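Local coordinates for EtuB protein (Clostridium kluyveri DSM 555, PDB 3IO0) that probably helps build the protein shell of a bacterial microcompartment associated with ethanol utilisation, as a trimer of subunits with two tandem shell domains, at residues Leu72-Lys77 and Ser184-Ile189; Val124-Arg129 and Gly143-Ile148; Lys171-Gly176 and Leu190-Gly195. One frame throughout, in Å; residues are numbered along the deposited sequence.

Interaction 1: residues Leu72-Lys77 and Ser184-Ile189; sequences LPRDTK and SYTNEI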
loop_
_atom_site.group_PDB
_atom_site.type_symbol
_atom_site.label_atom_id
_atom_site.label_comp_id
_atom_site.label_asym_id
_atom_site.label_seq_id
_atom_site.Cartn_x
_atom_site.Cartn_y
_atom_site.Cartn_z
ATOM N N LEU A 72 -4.184 6.744 -8.097
ATOM C CA LEU A 72 -4.615 5.427 -7.617
ATOM C C LEU A 72 -3.944 5.009 -6.305
ATOM O O LEU A 72 -2.826 4.514 -6.348
ATOM C CB LEU A 72 -4.231 4.374 -8.656
ATOM C CG LEU A 72 -4.960 4.065 -9.972
ATOM C CD1 LEU A 72 -5.878 5.162 -10.458
ATOM C CD2 LEU A 72 -3.944 3.717 -11.060
ATOM N N PRO A 73 -4.623 5.169 -5.138
ATOM C CA PRO A 73 -4.260 4.306 -3.957
ATOM C C PRO A 73 -4.714 2.978 -4.532
ATOM O O PRO A 73 -5.178 3.048 -5.654
ATOM C CB PRO A 73 -5.208 4.788 -2.864
ATOM C CG PRO A 73 -6.310 5.600 -3.575
ATOM C CD PRO A 73 -5.755 6.085 -4.872
ATOM N N ARG A 74 -4.683 1.777 -3.959
ATOM C CA ARG A 74 -4.088 1.139 -2.776
ATOM C C ARG A 74 -5.012 1.146 -1.628
ATOM O O ARG A 74 -4.701 1.596 -0.528
ATOM C CB ARG A 74 -2.617 1.295 -2.445
ATOM C CG ARG A 74 -2.115 -0.092 -1.850
ATOM C CD ARG A 74 -2.526 -1.310 -2.759
ATOM N NE ARG A 74 -2.513 -2.654 -2.153
ATOM C CZ ARG A 74 -3.598 -3.421 -1.965
ATOM N NH1 ARG A 74 -4.806 -2.987 -2.311
ATOM N NH2 ARG A 74 -3.498 -4.624 -1.414
ATOM N N ASP A 75 -6.173 0.591 -1.948
ATOM C CA ASP A 75 -7.300 0.580 -1.080
ATOM C C ASP A 75 -7.944 -0.778 -1.282
ATOM O O ASP A 75 -7.237 -1.804 -1.277
ATOM C CB ASP A 75 -8.235 1.704 -1.484
ATOM C CG ASP A 75 -9.085 2.167 -0.343
ATOM O OD1 ASP A 75 -9.365 1.353 0.571
ATOM O OD2 ASP A 75 -9.474 3.346 -0.348
ATOM N N THR A 76 -9.274 -0.782 -1.401
ATOM C CA THR A 76 -10.009 -1.815 -2.114
ATOM C C THR A 76 -10.355 -3.120 -1.421
ATOM O O THR A 76 -10.548 -4.086 -2.120
ATOM C CB THR A 76 -9.254 -2.236 -3.405
ATOM O OG1 THR A 76 -10.186 -2.647 -4.406
ATOM C CG2 THR A 76 -8.322 -3.387 -3.131
ATOM N N LYS A 77 -10.486 -3.228 -0.108
ATOM C CA LYS A 77 -10.541 -2.186 0.853
ATOM C C LYS A 77 -10.242 -2.968 2.142
ATOM O O LYS A 77 -11.152 -3.195 2.930
ATOM C CB LYS A 77 -11.974 -1.657 0.856
ATOM C CG LYS A 77 -12.264 -0.531 1.784
ATOM C CD LYS A 77 -13.555 -0.798 2.552
ATOM C CE LYS A 77 -14.804 -0.268 1.865
ATOM N NZ LYS A 77 -15.937 -0.151 2.849
ATOM N N SER A 184 0.073 0.888 -7.880
ATOM C CA SER A 184 0.375 1.287 -6.519
ATOM C C SER A 184 0.591 0.113 -5.576
ATOM O O SER A 184 -0.044 0.044 -4.519
ATOM C CB SER A 184 -0.748 2.166 -5.983
ATOM O OG SER A 184 -0.880 3.321 -6.781
ATOM N N TYR A 185 1.494 -0.797 -5.945
ATOM C CA TYR A 185 1.795 -1.984 -5.129
ATOM C C TYR A 185 0.583 -2.877 -4.878
ATOM O O TYR A 185 0.384 -3.379 -3.766
ATOM C CB TYR A 185 2.371 -1.596 -3.767
ATOM C CG TYR A 185 3.603 -0.746 -3.783
ATOM C CD1 TYR A 185 4.513 -0.810 -4.829
ATOM C CD2 TYR A 185 3.887 0.091 -2.714
ATOM C CE1 TYR A 185 5.656 -0.035 -4.830
ATOM C CE2 TYR A 185 5.035 0.865 -2.704
ATOM C CZ TYR A 185 5.905 0.800 -3.768
ATOM O OH TYR A 185 7.033 1.565 -3.751
ATOM N N THR A 186 -0.234 -3.062 -5.904
ATOM C CA THR A 186 -1.392 -3.935 -5.810
ATOM C C THR A 186 -0.938 -5.348 -6.154
ATOM O O THR A 186 0.118 -5.536 -6.754
ATOM C CB THR A 186 -2.520 -3.450 -6.741
ATOM O OG1 THR A 186 -2.030 -3.331 -8.078
ATOM C CG2 THR A 186 -3.013 -2.082 -6.289
ATOM N N ASN A 187 -1.699 -6.353 -5.755
ATOM C CA ASN A 187 -1.316 -7.706 -6.130
ATOM C C ASN A 187 -1.946 -8.089 -7.471
ATOM O O ASN A 187 -2.700 -9.056 -7.562
ATOM C CB ASN A 187 -1.659 -8.706 -5.029
ATOM C CG ASN A 187 -0.817 -9.965 -5.103
ATOM O OD1 ASN A 187 -0.433 -10.416 -6.188
ATOM N ND2 ASN A 187 -0.531 -10.549 -3.948
ATOM N N GLU A 188 -1.618 -7.323 -8.507
ATOM C CA GLU A 188 -2.224 -7.495 -9.821
ATOM C C GLU A 188 -1.194 -7.462 -10.935
ATOM O O GLU A 188 -0.132 -6.846 -10.795
ATOM C CB GLU A 188 -3.213 -6.366 -10.099
ATOM C CG GLU A 188 -4.352 -6.197 -9.113
ATOM C CD GLU A 188 -4.974 -4.816 -9.215
ATOM O OE1 GLU A 188 -4.222 -3.839 -9.429
ATOM O OE2 GLU A 188 -6.212 -4.696 -9.083
ATOM N N ILE A 189 -1.521 -8.124 -12.044
ATOM C CA ILE A 189 -0.939 -7.780 -13.347
ATOM C C ILE A 189 -2.014 -7.054 -14.155
ATOM O O ILE A 189 -3.116 -7.570 -14.328
ATOM C CB ILE A 189 -0.403 -9.013 -14.120
ATOM C CG1 ILE A 189 0.867 -9.552 -13.458
ATOM C CG2 ILE A 189 -0.147 -8.675 -15.584
ATOM C CD1 ILE A 189 2.086 -8.686 -13.652
#

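Interaction 2: residues Val124-Arg129 and Gly143-Ile148; sequences VQYTAR and GQAFGI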
loop_
_atom_site.group_PDB
_atom_site.type_symbol
_atom_site.label_atom_id
_atom_site.label_comp_id
_atom_site.label_asym_id
_atom_site.label_seq_id
_atom_site.Cartn_x
_atom_site.Cartn_y
_atom_site.Cartn_z
ATOM N N VAL A 124 -12.399 -6.673 -16.297
ATOM C CA VAL A 124 -12.165 -6.438 -17.700
ATOM C C VAL A 124 -13.118 -5.331 -18.142
ATOM O O VAL A 124 -14.331 -5.471 -18.010
ATOM C CB VAL A 124 -12.388 -7.725 -18.514
ATOM C CG1 VAL A 124 -11.895 -7.540 -19.918
ATOM C CG2 VAL A 124 -11.645 -8.888 -17.888
ATOM N N GLN A 125 -12.557 -4.229 -18.633
ATOM C CA GLN A 125 -13.340 -3.080 -19.069
ATOM C C GLN A 125 -13.118 -2.811 -20.543
ATOM O O GLN A 125 -12.056 -3.121 -21.088
ATOM C CB GLN A 125 -12.964 -1.825 -18.276
ATOM C CG GLN A 125 -13.316 -1.858 -16.783
ATOM C CD GLN A 125 -14.815 -1.862 -16.498
ATOM O OE1 GLN A 125 -15.648 -1.750 -17.411
ATOM N NE2 GLN A 125 -15.162 -1.985 -15.218
ATOM N N TYR A 126 -14.122 -2.211 -21.178
ATOM C CA TYR A 126 -14.068 -1.887 -22.602
ATOM C C TYR A 126 -14.656 -0.510 -22.875
ATOM O O TYR A 126 -15.609 -0.103 -22.212
ATOM C CB TYR A 126 -14.827 -2.939 -23.419
ATOM C CG TYR A 126 -15.029 -2.554 -24.873
ATOM C CD1 TYR A 126 -13.967 -2.582 -25.772
ATOM C CD2 TYR A 126 -16.283 -2.153 -25.347
ATOM C CE1 TYR A 126 -14.142 -2.218 -27.098
ATOM C CE2 TYR A 126 -16.463 -1.789 -26.674
ATOM C CZ TYR A 126 -15.385 -1.826 -27.541
ATOM O OH TYR A 126 -15.535 -1.478 -28.861
ATOM N N THR A 127 -14.077 0.197 -23.842
ATOM C CA THR A 127 -14.659 1.422 -24.391
ATOM C C THR A 127 -14.408 1.422 -25.897
ATOM O O THR A 127 -13.409 0.855 -26.358
ATOM C CB THR A 127 -14.054 2.691 -23.753
ATOM O OG1 THR A 127 -14.392 3.852 -24.522
ATOM C CG2 THR A 127 -12.549 2.588 -23.666
ATOM N N ALA A 128 -15.312 2.041 -26.658
ATOM C CA ALA A 128 -15.169 2.118 -28.110
ATOM C C ALA A 128 -14.468 3.405 -28.585
ATOM O O ALA A 128 -13.891 3.427 -29.673
ATOM C CB ALA A 128 -16.509 1.946 -28.776
ATOM N N ARG A 129 -14.545 4.473 -27.791
ATOM C CA ARG A 129 -13.738 5.679 -28.004
ATOM C C ARG A 129 -13.108 5.994 -26.679
ATOM O O ARG A 129 -13.790 6.492 -25.774
ATOM C CB ARG A 129 -14.552 6.926 -28.408
ATOM C CG ARG A 129 -15.311 6.855 -29.724
ATOM C CD ARG A 129 -14.926 7.984 -30.702
ATOM N NE ARG A 129 -14.859 9.338 -30.130
ATOM C CZ ARG A 129 -14.406 10.399 -30.805
ATOM N NH1 ARG A 129 -13.974 10.266 -32.050
ATOM N NH2 ARG A 129 -14.369 11.600 -30.246
ATOM N N GLY A 143 -9.469 8.212 -29.256
ATOM C CA GLY A 143 -10.581 7.917 -30.166
ATOM C C GLY A 143 -10.712 6.457 -30.558
ATOM O O GLY A 143 -11.722 6.048 -31.119
ATOM N N GLN A 144 -9.698 5.665 -30.249
ATOM C CA GLN A 144 -9.679 4.253 -30.602
ATOM C C GLN A 144 -10.342 3.413 -29.525
ATOM O O GLN A 144 -10.477 3.869 -28.396
ATOM C CB GLN A 144 -8.230 3.806 -30.815
ATOM C CG GLN A 144 -7.514 4.575 -31.936
ATOM C CD GLN A 144 -8.389 4.699 -33.170
ATOM O OE1 GLN A 144 -8.773 5.802 -33.552
ATOM N NE2 GLN A 144 -8.751 3.558 -33.772
ATOM N N ALA A 145 -10.761 2.195 -29.866
ATOM C CA ALA A 145 -11.287 1.261 -28.867
ATOM C C ALA A 145 -10.188 0.954 -27.848
ATOM O O ALA A 145 -8.995 1.046 -28.163
ATOM C CB ALA A 145 -11.775 -0.014 -29.522
ATOM N N PHE A 146 -10.581 0.586 -26.632
ATOM C CA PHE A 146 -9.620 0.444 -25.545
ATOM C C PHE A 146 -10.065 -0.624 -24.560
ATOM O O PHE A 146 -11.255 -0.718 -24.243
ATOM C CB PHE A 146 -9.463 1.795 -24.841
ATOM C CG PHE A 146 -8.313 1.864 -23.889
ATOM C CD1 PHE A 146 -7.009 1.743 -24.341
ATOM C CD2 PHE A 146 -8.534 2.089 -22.537
ATOM C CE1 PHE A 146 -5.943 1.817 -23.457
ATOM C CE2 PHE A 146 -7.472 2.166 -21.633
ATOM C CZ PHE A 146 -6.177 2.033 -22.096
ATOM N N GLY A 147 -9.113 -1.422 -24.079
ATOM C CA GLY A 147 -9.407 -2.461 -23.091
ATOM C C GLY A 147 -8.544 -2.385 -21.840
ATOM O O GLY A 147 -7.365 -2.015 -21.922
ATOM N N ILE A 148 -9.125 -2.734 -20.687
ATOM C CA ILE A 148 -8.381 -2.787 -19.427
ATOM C C ILE A 148 -8.562 -4.125 -18.702
ATOM O O ILE A 148 -9.684 -4.588 -18.494
ATOM C CB ILE A 148 -8.762 -1.634 -18.490
ATOM C CG1 ILE A 148 -8.524 -0.291 -19.176
ATOM C CG2 ILE A 148 -7.984 -1.721 -17.168
ATOM C CD1 ILE A 148 -9.209 0.850 -18.492
#

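Interaction 3: residues Lys171-Gly176 and Leu190-Gly195; sequences KLITYG and LITISG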
loop_
_atom_site.group_PDB
_atom_site.type_symbol
_atom_site.label_atom_id
_atom_site.label_comp_id
_atom_site.label_asym_id
_atom_site.label_seq_id
_atom_site.Cartn_x
_atom_site.Cartn_y
_atom_site.Cartn_z
ATOM N N LYS A 171 -2.783 -3.754 -29.969
ATOM C CA LYS A 171 -1.590 -3.087 -29.439
ATOM C C LYS A 171 -1.557 -3.205 -27.913
ATOM O O LYS A 171 -2.605 -3.101 -27.248
ATOM C CB LYS A 171 -1.572 -1.609 -29.821
ATOM C CG LYS A 171 -1.663 -1.303 -31.296
ATOM C CD LYS A 171 -1.446 0.194 -31.499
ATOM C CE LYS A 171 -1.117 0.564 -32.955
ATOM N NZ LYS A 171 -2.347 0.655 -33.803
ATOM N N LEU A 172 -0.357 -3.425 -27.369
ATOM C CA LEU A 172 -0.138 -3.413 -25.925
ATOM C C LEU A 172 0.198 -1.992 -25.534
ATOM O O LEU A 172 1.236 -1.477 -25.920
ATOM C CB LEU A 172 1.033 -4.311 -25.544
ATOM C CG LEU A 172 1.147 -4.941 -24.146
ATOM C CD1 LEU A 172 2.597 -4.860 -23.662
ATOM C CD2 LEU A 172 0.218 -4.327 -23.115
ATOM N N ILE A 173 -0.677 -1.353 -24.770
ATOM C CA ILE A 173 -0.477 0.052 -24.434
ATOM C C ILE A 173 0.173 0.205 -23.066
ATOM O O ILE A 173 1.072 1.026 -22.903
ATOM C CB ILE A 173 -1.792 0.863 -24.567
ATOM C CG1 ILE A 173 -2.395 0.665 -25.955
ATOM C CG2 ILE A 173 -1.575 2.351 -24.305
ATOM C CD1 ILE A 173 -1.511 1.112 -27.086
ATOM N N THR A 174 -0.254 -0.604 -22.105
ATOM C CA THR A 174 0.274 -0.531 -20.742
ATOM C C THR A 174 0.546 -1.912 -20.174
ATOM O O THR A 174 -0.326 -2.778 -20.220
ATOM C CB THR A 174 -0.731 0.188 -19.803
ATOM O OG1 THR A 174 -0.825 1.573 -20.169
ATOM C CG2 THR A 174 -0.319 0.057 -18.342
ATOM N N TYR A 175 1.743 -2.125 -19.640
ATOM C CA TYR A 175 1.997 -3.307 -18.813
ATOM C C TYR A 175 2.287 -2.864 -17.389
ATOM O O TYR A 175 3.216 -2.099 -17.154
ATOM C CB TYR A 175 3.141 -4.159 -19.364
ATOM C CG TYR A 175 3.609 -5.228 -18.404
ATOM C CD1 TYR A 175 3.033 -6.499 -18.400
ATOM C CD2 TYR A 175 4.620 -4.967 -17.494
ATOM C CE1 TYR A 175 3.458 -7.490 -17.513
ATOM C CE2 TYR A 175 5.052 -5.937 -16.604
ATOM C CZ TYR A 175 4.474 -7.202 -16.618
ATOM O OH TYR A 175 4.924 -8.153 -15.717
ATOM N N GLY A 176 1.492 -3.333 -16.441
ATOM C CA GLY A 176 1.652 -2.916 -15.059
ATOM C C GLY A 176 1.745 -4.122 -14.160
ATOM O O GLY A 176 0.905 -5.019 -14.231
ATOM N N LEU A 190 -1.694 -5.846 -14.615
ATOM C CA LEU A 190 -2.610 -5.056 -15.436
ATOM C C LEU A 190 -2.103 -4.906 -16.862
ATOM O O LEU A 190 -0.909 -4.731 -17.092
ATOM C CB LEU A 190 -2.853 -3.679 -14.820
ATOM C CG LEU A 190 -3.765 -2.705 -15.575
ATOM C CD1 LEU A 190 -4.801 -2.071 -14.644
ATOM C CD2 LEU A 190 -2.956 -1.655 -16.299
ATOM N N ILE A 191 -3.026 -4.978 -17.810
ATOM C CA ILE A 191 -2.706 -4.821 -19.218
ATOM C C ILE A 191 -3.701 -3.844 -19.808
ATOM O O ILE A 191 -4.862 -3.786 -19.397
ATOM C CB ILE A 191 -2.622 -6.214 -19.942
ATOM C CG1 ILE A 191 -1.195 -6.706 -19.872
ATOM C CG2 ILE A 191 -3.006 -6.196 -21.413
ATOM C CD1 ILE A 191 -0.206 -5.608 -20.002
ATOM N N THR A 192 -3.224 -3.048 -20.746
ATOM C CA THR A 192 -4.049 -2.061 -21.392
ATOM C C THR A 192 -3.882 -2.227 -22.885
ATOM O O THR A 192 -2.762 -2.355 -23.386
ATOM C CB THR A 192 -3.684 -0.678 -20.885
ATOM O OG1 THR A 192 -4.715 -0.242 -20.001
ATOM C CG2 THR A 192 -3.530 0.311 -21.997
ATOM N N ILE A 193 -5.004 -2.236 -23.590
ATOM C CA ILE A 193 -5.027 -2.701 -24.973
ATOM C C ILE A 193 -5.809 -1.775 -25.909
ATOM O O ILE A 193 -6.837 -1.216 -25.512
ATOM C CB ILE A 193 -5.445 -4.201 -24.984
ATOM C CG1 ILE A 193 -4.223 -5.022 -25.355
ATOM C CG2 ILE A 193 -6.672 -4.525 -25.849
ATOM C CD1 ILE A 193 -4.224 -6.396 -24.757
ATOM N N SER A 194 -5.292 -1.577 -27.122
ATOM C CA SER A 194 -5.981 -0.762 -28.142
ATOM C C SER A 194 -5.998 -1.455 -29.511
ATOM O O SER A 194 -5.187 -2.351 -29.773
ATOM C CB SER A 194 -5.350 0.632 -28.257
ATOM O OG SER A 194 -6.112 1.495 -29.089
ATOM N N GLY A 195 -6.922 -1.041 -30.376
ATOM C CA GLY A 195 -7.027 -1.610 -31.720
ATOM C C GLY A 195 -8.429 -1.482 -32.262
ATOM O O GLY A 195 -9.185 -0.622 -31.814
#

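Interaction 1: residues Leu72-Lys77 and Ser184-Ile189
A junction between the two tandem BMC domains forms where Arg-74, in the loop after strand 66-71, lays its aliphatic chain along the carbonyl oxygen of Ser-184, in the loop before strand 189-195. The arginine chain bends at chi2 (50°), and its methylenes curl past that one carbonyl: Arg-74 CB lies 3.5 Å and Arg-74 CD 3.3 Å from Ser-184 O. That oxygen also sits at the edge of the guanidinium, near its plane, while the CA of Thr-186 lies over one face. The same methylene, Arg-74 CD, also meets Thr-186 CG2 at 3.6 Å, a methyl against the aliphatic part of a long cationic chain. The hydroxyl of the same threonine serves its own loop, with Thr-186 OG1 donating to Glu-188 OE1 over 2.6 Å from above the carboxylate plane. The branched residue thus offers carbon to the arginine and oxygen to the glutamate. Ser-184 OG donates to Leu-72 O on the opposing loop, a short serine hydroxyl suiting so close an approach of the two loops, though the modelled 2.3 Å between Ser-184 OG and Leu-72 O is doubtful.

Arg-74 NH2 reaches Arg-74 O of the third subunit, and the second subunit returns the same bond. Tyr-185 meets Tyr-185 of both neighbouring subunits edge-to-face, while Asn-187 ND2 binds Asp-75 OD2 of the third subunit. Such loops, repeated by three copies and gathered around a common centre, are the arrangement of a trimeric, pseudo-hexameric tandem-BMC shell protein.

Interaction 2: residues Val124-Arg129 and Gly143-Ile148
Gln-125 and Ile-148, and then Thr-127 and Phe-146, form the antiparallel hydrogen-bonded pairs between strands 124-127 and 145-148, whose axes approach to 4.7 Å and run at 169°. Each pair exchanges two bonds. Gln-125 N donates to Ile-148 O over 2.9 Å, and Ile-148 N donates in return to Gln-125 O. Thr-127 N and Phe-146 O are 3.0 Å apart, with Phe-146 N bonded to Thr-127 O. Tyr-126 and Gly-147 are the non-hydrogen-bonded pair between them. CA-H...O contacts add to the backbone bonds, among them one from Gly-147 CA to Gln-125 O.

The Tyr-126 ring is swung along its own strand, with CG anti to the backbone N (chi1 170°). Tyr-126 CE1 thereby comes to 4.0 Å from Ala-145 CB, and the opposing Gly-147 puts no side chain on this face. Ala-145, with just a methyl, suits a place beside so large a ring. The two strands are neighbours in the antiparallel sheet of the second BMC domain, and Tyr-126 looks to the face packed by helix 197-217. Strand 120-127 precedes strand 145-152 here, with helix 132-138 in the connection, as expected of a circularly permuted BMC fold.

The other face carries Gln-125, Thr-127, Phe-146 and Ile-148, with helix 50-61 of the first domain touching Gln-125 and Thr-127. Thr-127 CG2 sits at the edge of the Phe-146 ring, 3.4 Å from Phe-146 CB, and the Phe-146 ring meets that of Phe-134 of helix 132-138. Gln-125 turns its amide away, NE2 donating to Tyr-110 O. Past the strand ends, the aliphatic part of Arg-129 runs alongside Gly-143 O, with CD 3.8 Å from that oxygen; the positive phi of Gly-143 (76°) suits glycine.

Interaction 3: residues Lys171-Gly176 and Leu190-Gly195
Thr-192 O is gripped by two successive amides, Ile-173 N at 2.7 Å and, more weakly, Thr-174 N at 3.3 Å. This is a classic beta bulge: Ile-173 and Thr-174 both face Thr-192, shifting the register by one residue where edge strand 171-176 pairs with strand 189-195 in the antiparallel sheet of the second BMC domain. Regular pairing resumes on either side. Lys-171 N meets Ser-194 O at 2.8 Å, nearly along the C=O axis, and at the far end Leu-190 N lies 2.8 Å from Gly-176 O in an almost straight bond (169°).

The bulge turns Ile-173 toward the neighbouring strand, and its CG1 rests 3.7 Å from Ser-194 CB. With its OG anti to the backbone N (chi1 -172°), Ser-194 can point that hydroxyl to Ala-145 O of the next strand. On the opposite face Leu-172 and Ile-191, apolar as suits the side that helix 154-167 packs on, cross at about a right angle; Ile-191 CD1 is too close to Thr-174 O in the model, so its place is doubtful. Tyr-175 shares that face, and its ring stacks on the ring of His-30 of the third subunit. Back on the face of Ser-194, Phe-138 of helix 132-138 touches Thr-174 and Thr-192, and Thr-174 CG2 meets Leu-190 CD2 at 3.7 Å.

Overall arrangement
Following the chain from the N terminus, residues 72-77 come first, in a loop of the first BMC domain, and await 184-189 more than a hundred residues later. Inside that long loop lies interaction 2, which closes a short connection around helix 132-138. Interaction 3 opens after interaction 2 has closed and crosses interaction 1, because 184-189 falls between its two strands. Interactions 2 and 3 share the second domain's sheet: strands 145-152 and 189-195 are neighbours, with a probable hydrogen bond from Gly-147 N to Ile-193 O. Interaction 1, centred about 18 Å from the centre of interaction 3, touches it through Ile-189 and Tyr-175, and ties the loop leading into strand 189-195 to the first domain.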